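Long-range contact in Mlr3007 protein (Mesorhizobium loti, PDB 3QQM), which is a putative class-IV, pyridoxal-phosphate-dependent aminotransferase that probably transfers amino groups between branched-chain amino acids and 2-oxoglutarate: residues K97-S110 with E131-E145. Numbering follows the deposited sequence.
Sequences KVWILRLARTRLDS and EYLVTQADEVLLANE. With EDO (1,2-ethanediol), chain B; EDO (1,2-ethanediol), chain T.
The CB of Asp138 sits over one face of the Trp99 indole in a CH-pi contact, 3.6 Å from the centroid of the five-membered ring. Its chi1 of -65° sets the carboxylate beside its own backbone N, where Asp138 OD2 takes Ile100 N on its anti lone pair, almost straight at 176°. A water and an ethanediol link the same carboxylate to Lys97 NZ. In return, Ile100 O accepts the amide of Asp138, and the chains run on as parallel strands 99-103 and 139-143, neighbours within a mixed sheet and joined by a crossover through helix 123-130. Arg102 O receives Leu141 N, and Leu141 O receives Ala104 N. The Leu101 and Leu141 side chains meet on one face of this pair, CD1 to CD1; Arg102 occupies the other. There its CB sits over the Tyr132 ring, and bends at chi2 and chi3 fold the guanidinium back across CE1 of that ring, 44° from coplanar, with a weak bond from NH1 to Gln136 O. Tyr132 OH donates to Leu103 O at 2.7 Å, reaching it from above the carbonyl plane. Glu131, extended beyond CG, turns its carboxylate to the backbone of Arg105 and Thr106: OE1 takes Arg105 N at 3.0 Å and OE2 takes Thr106 N at 3.0 Å, both on syn lone pairs. Thr106 OG1 is hydrogen-bonded to His127 ND1 on helix 123-130. Farther along, Leu108 CD2 packs on Leu142 CD2 at 3.8 Å, while Glu145 curls back so that OE1 receives the amide of Ser110.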
loop_
_atom_site.group_PDB
_atom_site.type_symbol
_atom_site.label_atom_id
_atom_site.label_comp_id
_atom_site.label_asym_id
_atom_site.label_seq_id
_atom_site.Cartn_x
_atom_site.Cartn_y
_atom_site.Cartn_z
ATOM N N LYS A 97 9.545 -17.151 -2.528
ATOM C CA LYS A 97 10.238 -15.871 -2.544
ATOM C C LYS A 97 10.163 -15.159 -1.199
ATOM O O LYS A 97 9.088 -15.025 -0.632
ATOM C CB LYS A 97 9.644 -14.972 -3.628
ATOM C CG LYS A 97 10.359 -13.643 -3.844
ATOM C CD LYS A 97 11.797 -13.810 -4.339
ATOM C CE LYS A 97 12.464 -12.461 -4.563
ATOM N NZ LYS A 97 13.902 -12.560 -4.932
ATOM N N VAL A 98 11.325 -14.742 -0.681
ATOM C CA VAL A 98 11.401 -13.989 0.565
ATOM C C VAL A 98 12.033 -12.645 0.247
ATOM O O VAL A 98 13.111 -12.587 -0.313
ATOM C CB VAL A 98 12.235 -14.702 1.650
ATOM C CG1 VAL A 98 12.385 -13.800 2.899
ATOM C CG2 VAL A 98 11.601 -16.041 2.030
ATOM N N TRP A 99 11.322 -11.570 0.559
ATOM C CA TRP A 99 11.796 -10.198 0.348
ATOM C C TRP A 99 12.727 -9.717 1.461
ATOM O O TRP A 99 12.436 -9.911 2.651
ATOM C CB TRP A 99 10.590 -9.254 0.258
ATOM C CG TRP A 99 10.061 -9.063 -1.112
ATOM C CD1 TRP A 99 10.195 -9.911 -2.178
ATOM C CD2 TRP A 99 9.136 -8.063 -1.522
ATOM N NE1 TRP A 99 9.538 -9.416 -3.261
ATOM C CE2 TRP A 99 8.851 -8.296 -2.884
ATOM C CE3 TRP A 99 8.572 -6.960 -0.894
ATOM C CZ2 TRP A 99 8.031 -7.471 -3.617
ATOM C CZ3 TRP A 99 7.763 -6.142 -1.616
ATOM C CH2 TRP A 99 7.495 -6.395 -2.976
ATOM N N ILE A 100 13.842 -9.103 1.049
ATOM C CA ILE A 100 14.825 -8.558 1.960
ATOM C C ILE A 100 14.422 -7.132 2.272
ATOM O O ILE A 100 14.148 -6.353 1.355
ATOM C CB ILE A 100 16.235 -8.516 1.331
ATOM C CG1 ILE A 100 16.684 -9.908 0.858
ATOM C CG2 ILE A 100 17.248 -7.938 2.331
ATOM C CD1 ILE A 100 18.044 -9.896 0.176
ATOM N N LEU A 101 14.383 -6.789 3.559
ATOM C CA LEU A 101 14.015 -5.437 3.982
ATOM C C LEU A 101 15.189 -4.722 4.574
ATOM O O LEU A 101 16.034 -5.351 5.205
ATOM C CB LEU A 101 12.926 -5.485 5.062
ATOM C CG LEU A 101 11.696 -6.290 4.724
ATOM C CD1 LEU A 101 10.757 -6.298 5.902
ATOM C CD2 LEU A 101 11.018 -5.725 3.496
ATOM N N ARG A 102 15.208 -3.400 4.401
ATOM C CA ARG A 102 16.222 -2.526 4.982
ATOM C C ARG A 102 15.501 -1.269 5.509
ATOM O O ARG A 102 14.395 -0.923 5.040
ATOM C CB ARG A 102 17.277 -2.100 3.960
ATOM C CG ARG A 102 17.970 -3.226 3.229
ATOM C CD ARG A 102 18.870 -4.006 4.096
ATOM N NE ARG A 102 20.068 -3.230 4.427
ATOM C CZ ARG A 102 21.222 -3.289 3.754
ATOM N NH1 ARG A 102 21.371 -4.089 2.694
ATOM N NH2 ARG A 102 22.230 -2.535 4.148
ATOM N N LEU A 103 16.140 -0.578 6.451
ATOM C CA LEU A 103 15.591 0.633 7.041
ATOM C C LEU A 103 16.122 1.879 6.361
ATOM O O LEU A 103 17.344 2.079 6.245
ATOM C CB LEU A 103 15.960 0.715 8.516
ATOM C CG LEU A 103 15.497 1.941 9.310
ATOM C CD1 LEU A 103 13.983 1.984 9.430
ATOM C CD2 LEU A 103 16.154 1.917 10.692
ATOM N N ALA A 104 15.207 2.717 5.909
ATOM C CA ALA A 104 15.590 3.961 5.291
ATOM C C ALA A 104 15.913 4.965 6.371
ATOM O O ALA A 104 15.392 4.869 7.475
ATOM C CB ALA A 104 14.439 4.526 4.434
ATOM N N ARG A 105 16.783 5.913 6.046
ATOM C CA ARG A 105 17.113 7.003 6.970
ATOM C C ARG A 105 16.005 8.030 6.814
ATOM O O ARG A 105 15.753 8.819 7.698
ATOM C CB ARG A 105 18.485 7.657 6.695
ATOM C CG ARG A 105 18.552 8.496 5.435
ATOM C CD ARG A 105 19.834 9.326 5.360
ATOM N NE ARG A 105 21.053 8.527 5.271
ATOM C CZ ARG A 105 21.581 8.103 4.122
ATOM N NH1 ARG A 105 20.972 8.370 2.963
ATOM N NH2 ARG A 105 22.704 7.384 4.133
ATOM N N THR A 106 15.324 7.978 5.671
ATOM C CA THR A 106 14.195 8.854 5.374
ATOM C C THR A 106 13.121 8.597 6.420
ATOM O O THR A 106 12.657 7.485 6.541
ATOM C CB THR A 106 13.549 8.489 4.013
ATOM O OG1 THR A 106 14.520 8.614 2.978
ATOM C CG2 THR A 106 12.338 9.382 3.709
ATOM N N ARG A 107 12.741 9.627 7.160
ATOM C CA ARG A 107 11.707 9.497 8.196
ATOM C C ARG A 107 10.369 10.157 7.830
ATOM O O ARG A 107 10.324 11.135 7.123
ATOM C CB ARG A 107 12.220 10.063 9.513
ATOM C CG ARG A 107 13.422 9.307 10.045
ATOM C CD ARG A 107 13.085 7.825 10.225
ATOM N NE ARG A 107 14.255 7.005 10.542
ATOM C CZ ARG A 107 14.655 6.750 11.773
ATOM N NH1 ARG A 107 13.981 7.251 12.806
ATOM N NH2 ARG A 107 15.730 6.002 11.975
ATOM N N LEU A 108 9.290 9.569 8.331
ATOM C CA LEU A 108 7.955 10.066 8.138
ATOM C C LEU A 108 7.606 10.912 9.364
ATOM O O LEU A 108 8.151 10.718 10.471
ATOM C CB LEU A 108 6.933 8.922 8.014
ATOM C CG LEU A 108 7.043 8.002 6.782
ATOM C CD1 LEU A 108 6.082 6.848 6.869
ATOM C CD2 LEU A 108 6.806 8.783 5.553
ATOM N N ASP A 109 6.704 11.864 9.150
ATOM C CA ASP A 109 6.219 12.742 10.184
ATOM C C ASP A 109 4.818 12.264 10.595
ATOM O O ASP A 109 3.864 12.348 9.813
ATOM C CB ASP A 109 6.188 14.179 9.658
ATOM C CG ASP A 109 5.596 15.164 10.665
ATOM O OD1 ASP A 109 5.096 14.708 11.719
ATOM O OD2 ASP A 109 5.589 16.389 10.377
ATOM N N SER A 110 4.678 11.816 11.835
ATOM C CA SER A 110 3.398 11.284 12.311
ATOM C C SER A 110 2.246 12.271 12.236
ATOM O O SER A 110 1.098 11.853 12.277
ATOM C CB SER A 110 3.514 10.770 13.748
ATOM O OG SER A 110 3.629 11.836 14.663
ATOM N N GLU A 131 17.342 5.043 -1.709
ATOM C CA GLU A 131 18.466 4.813 -0.820
ATOM C C GLU A 131 19.136 3.456 -1.010
ATOM O O GLU A 131 20.289 3.301 -0.639
ATOM C CB GLU A 131 18.032 4.883 0.645
ATOM C CG GLU A 131 17.460 6.212 1.064
ATOM C CD GLU A 131 17.173 6.277 2.557
ATOM O OE1 GLU A 131 17.920 5.637 3.330
ATOM O OE2 GLU A 131 16.226 6.990 2.957
ATOM N N TYR A 132 18.394 2.482 -1.544
ATOM C CA TYR A 132 18.899 1.140 -1.729
ATOM C C TYR A 132 18.635 0.565 -3.112
ATOM O O TYR A 132 17.595 0.829 -3.710
ATOM C CB TYR A 132 18.230 0.209 -0.723
ATOM C CG TYR A 132 18.520 0.526 0.716
ATOM C CD1 TYR A 132 19.727 0.208 1.265
ATOM C CD2 TYR A 132 17.557 1.089 1.540
ATOM C CE1 TYR A 132 20.010 0.483 2.575
ATOM C CE2 TYR A 132 17.838 1.365 2.858
ATOM C CZ TYR A 132 19.071 1.049 3.364
ATOM O OH TYR A 132 19.377 1.306 4.670
ATOM N N LEU A 133 19.564 -0.270 -3.582
ATOM C CA LEU A 133 19.430 -0.960 -4.861
ATOM C C LEU A 133 18.487 -2.137 -4.667
ATOM O O LEU A 133 18.330 -2.627 -3.543
ATOM C CB LEU A 133 20.769 -1.472 -5.334
ATOM C CG LEU A 133 21.809 -0.406 -5.676
ATOM C CD1 LEU A 133 23.218 -0.996 -5.775
ATOM C CD2 LEU A 133 21.416 0.313 -6.959
ATOM N N VAL A 134 17.895 -2.624 -5.768
ATOM C CA VAL A 134 16.957 -3.754 -5.698
ATOM C C VAL A 134 17.643 -4.956 -5.051
ATOM O O VAL A 134 17.013 -5.674 -4.286
ATOM C CB VAL A 134 16.386 -4.180 -7.098
ATOM C CG1 VAL A 134 15.218 -5.205 -6.911
ATOM C CG2 VAL A 134 15.876 -2.974 -7.878
ATOM N N THR A 135 18.948 -5.128 -5.321
ATOM C CA THR A 135 19.734 -6.242 -4.756
ATOM C C THR A 135 20.048 -6.079 -3.269
ATOM O O THR A 135 20.521 -7.023 -2.630
ATOM C CB THR A 135 21.080 -6.401 -5.462
ATOM O OG1 THR A 135 21.878 -5.225 -5.237
ATOM C CG2 THR A 135 20.887 -6.646 -6.972
ATOM N N GLN A 136 19.851 -4.870 -2.741
ATOM C CA GLN A 136 20.079 -4.589 -1.317
ATOM C C GLN A 136 18.767 -4.702 -0.515
ATOM O O GLN A 136 18.779 -5.054 0.653
ATOM C CB GLN A 136 20.685 -3.192 -1.134
ATOM C CG GLN A 136 22.081 -3.018 -1.703
ATOM C CD GLN A 136 22.611 -1.561 -1.600
ATOM O OE1 GLN A 136 21.922 -0.601 -1.936
ATOM N NE2 GLN A 136 23.865 -1.421 -1.183
ATOM N N ALA A 137 17.643 -4.381 -1.161
ATOM C CA ALA A 137 16.335 -4.454 -0.521
ATOM C C ALA A 137 15.198 -4.558 -1.534
ATOM O O ALA A 137 15.099 -3.773 -2.468
ATOM C CB ALA A 137 16.121 -3.227 0.388
ATOM N N ASP A 138 14.363 -5.554 -1.354
ATOM C CA ASP A 138 13.195 -5.734 -2.203
ATOM C C ASP A 138 12.168 -4.696 -1.759
ATOM O O ASP A 138 11.379 -4.181 -2.583
ATOM C CB ASP A 138 12.672 -7.143 -2.061
ATOM C CG ASP A 138 13.657 -8.171 -2.583
ATOM O OD1 ASP A 138 13.845 -8.216 -3.835
ATOM O OD2 ASP A 138 14.213 -8.940 -1.763
ATOM N N GLU A 139 12.225 -4.342 -0.460
ATOM C CA GLU A 139 11.348 -3.323 0.116
ATOM C C GLU A 139 12.096 -2.551 1.203
ATOM O O GLU A 139 12.920 -3.095 1.916
ATOM C CB GLU A 139 10.052 -3.961 0.647
ATOM C CG GLU A 139 9.049 -3.043 1.384
ATOM C CD GLU A 139 8.519 -1.872 0.533
ATOM O OE1 GLU A 139 9.328 -1.131 -0.052
ATOM O OE2 GLU A 139 7.284 -1.632 0.548
ATOM N N VAL A 140 11.771 -1.270 1.317
ATOM C CA VAL A 140 12.398 -0.375 2.246
ATOM C C VAL A 140 11.387 0.090 3.259
ATOM O O VAL A 140 10.309 0.567 2.889
ATOM C CB VAL A 140 12.961 0.855 1.467
ATOM C CG1 VAL A 140 13.613 1.876 2.402
ATOM C CG2 VAL A 140 13.934 0.388 0.439
ATOM N N LEU A 141 11.726 -0.029 4.539
ATOM C CA LEU A 141 10.840 0.417 5.586
ATOM C C LEU A 141 11.211 1.826 6.036
ATOM O O LEU A 141 12.380 2.234 5.955
ATOM C CB LEU A 141 10.893 -0.515 6.800
ATOM C CG LEU A 141 10.641 -2.014 6.591
ATOM C CD1 LEU A 141 10.602 -2.740 7.951
ATOM C CD2 LEU A 141 9.346 -2.251 5.796
ATOM N N LEU A 142 10.201 2.562 6.500
ATOM C CA LEU A 142 10.365 3.903 7.028
ATOM C C LEU A 142 9.815 3.959 8.459
ATOM O O LEU A 142 8.777 3.364 8.757
ATOM C CB LEU A 142 9.597 4.943 6.187
ATOM C CG LEU A 142 9.992 5.139 4.721
ATOM C CD1 LEU A 142 9.444 3.989 3.897
ATOM C CD2 LEU A 142 9.460 6.452 4.190
ATOM N N ALA A 143 10.511 4.694 9.319
ATOM C CA ALA A 143 10.098 4.912 10.702
ATOM C C ALA A 143 9.728 6.386 10.854
ATOM O O ALA A 143 9.998 7.161 9.986
ATOM C CB ALA A 143 11.222 4.535 11.683
ATOM N N ASN A 144 9.097 6.752 11.966
ATOM C CA ASN A 144 8.689 8.133 12.215
ATOM C C ASN A 144 9.639 8.848 13.178
ATOM O O ASN A 144 10.679 8.306 13.523
ATOM C CB ASN A 144 7.249 8.170 12.730
ATOM C CG ASN A 144 7.084 7.510 14.104
ATOM O OD1 ASN A 144 8.072 7.259 14.834
ATOM N ND2 ASN A 144 5.824 7.244 14.476
ATOM N N GLU A 145 9.258 10.050 13.641
ATOM C CA GLU A 145 10.135 10.864 14.541
ATOM C C GLU A 145 10.421 10.244 15.896
ATOM O O GLU A 145 11.259 10.726 16.626
ATOM C CB GLU A 145 9.623 12.322 14.716
ATOM C CG GLU A 145 8.311 12.555 15.476
ATOM C CD GLU A 145 7.008 12.190 14.708
ATOM O OE1 GLU A 145 7.046 11.485 13.667
ATOM O OE2 GLU A 145 5.939 12.621 15.163
HETATM C C1 EDO B . 16.451 -10.064 -5.780
HETATM O O1 EDO B . 15.195 -10.018 -5.086
HETATM C C2 EDO B . 17.496 -9.220 -5.053
HETATM O O2 EDO B . 17.477 -9.455 -3.632
HETATM C C1 EDO T . 8.992 -1.221 -5.095
HETATM O O1 EDO T . 9.959 -0.666 -5.990
HETATM C C2 EDO T . 9.678 -2.198 -4.142
HETATM O O2 EDO T . 10.113 -1.546 -2.952
HETATM O O HOH W 1 14.938 -11.565 -2.144
#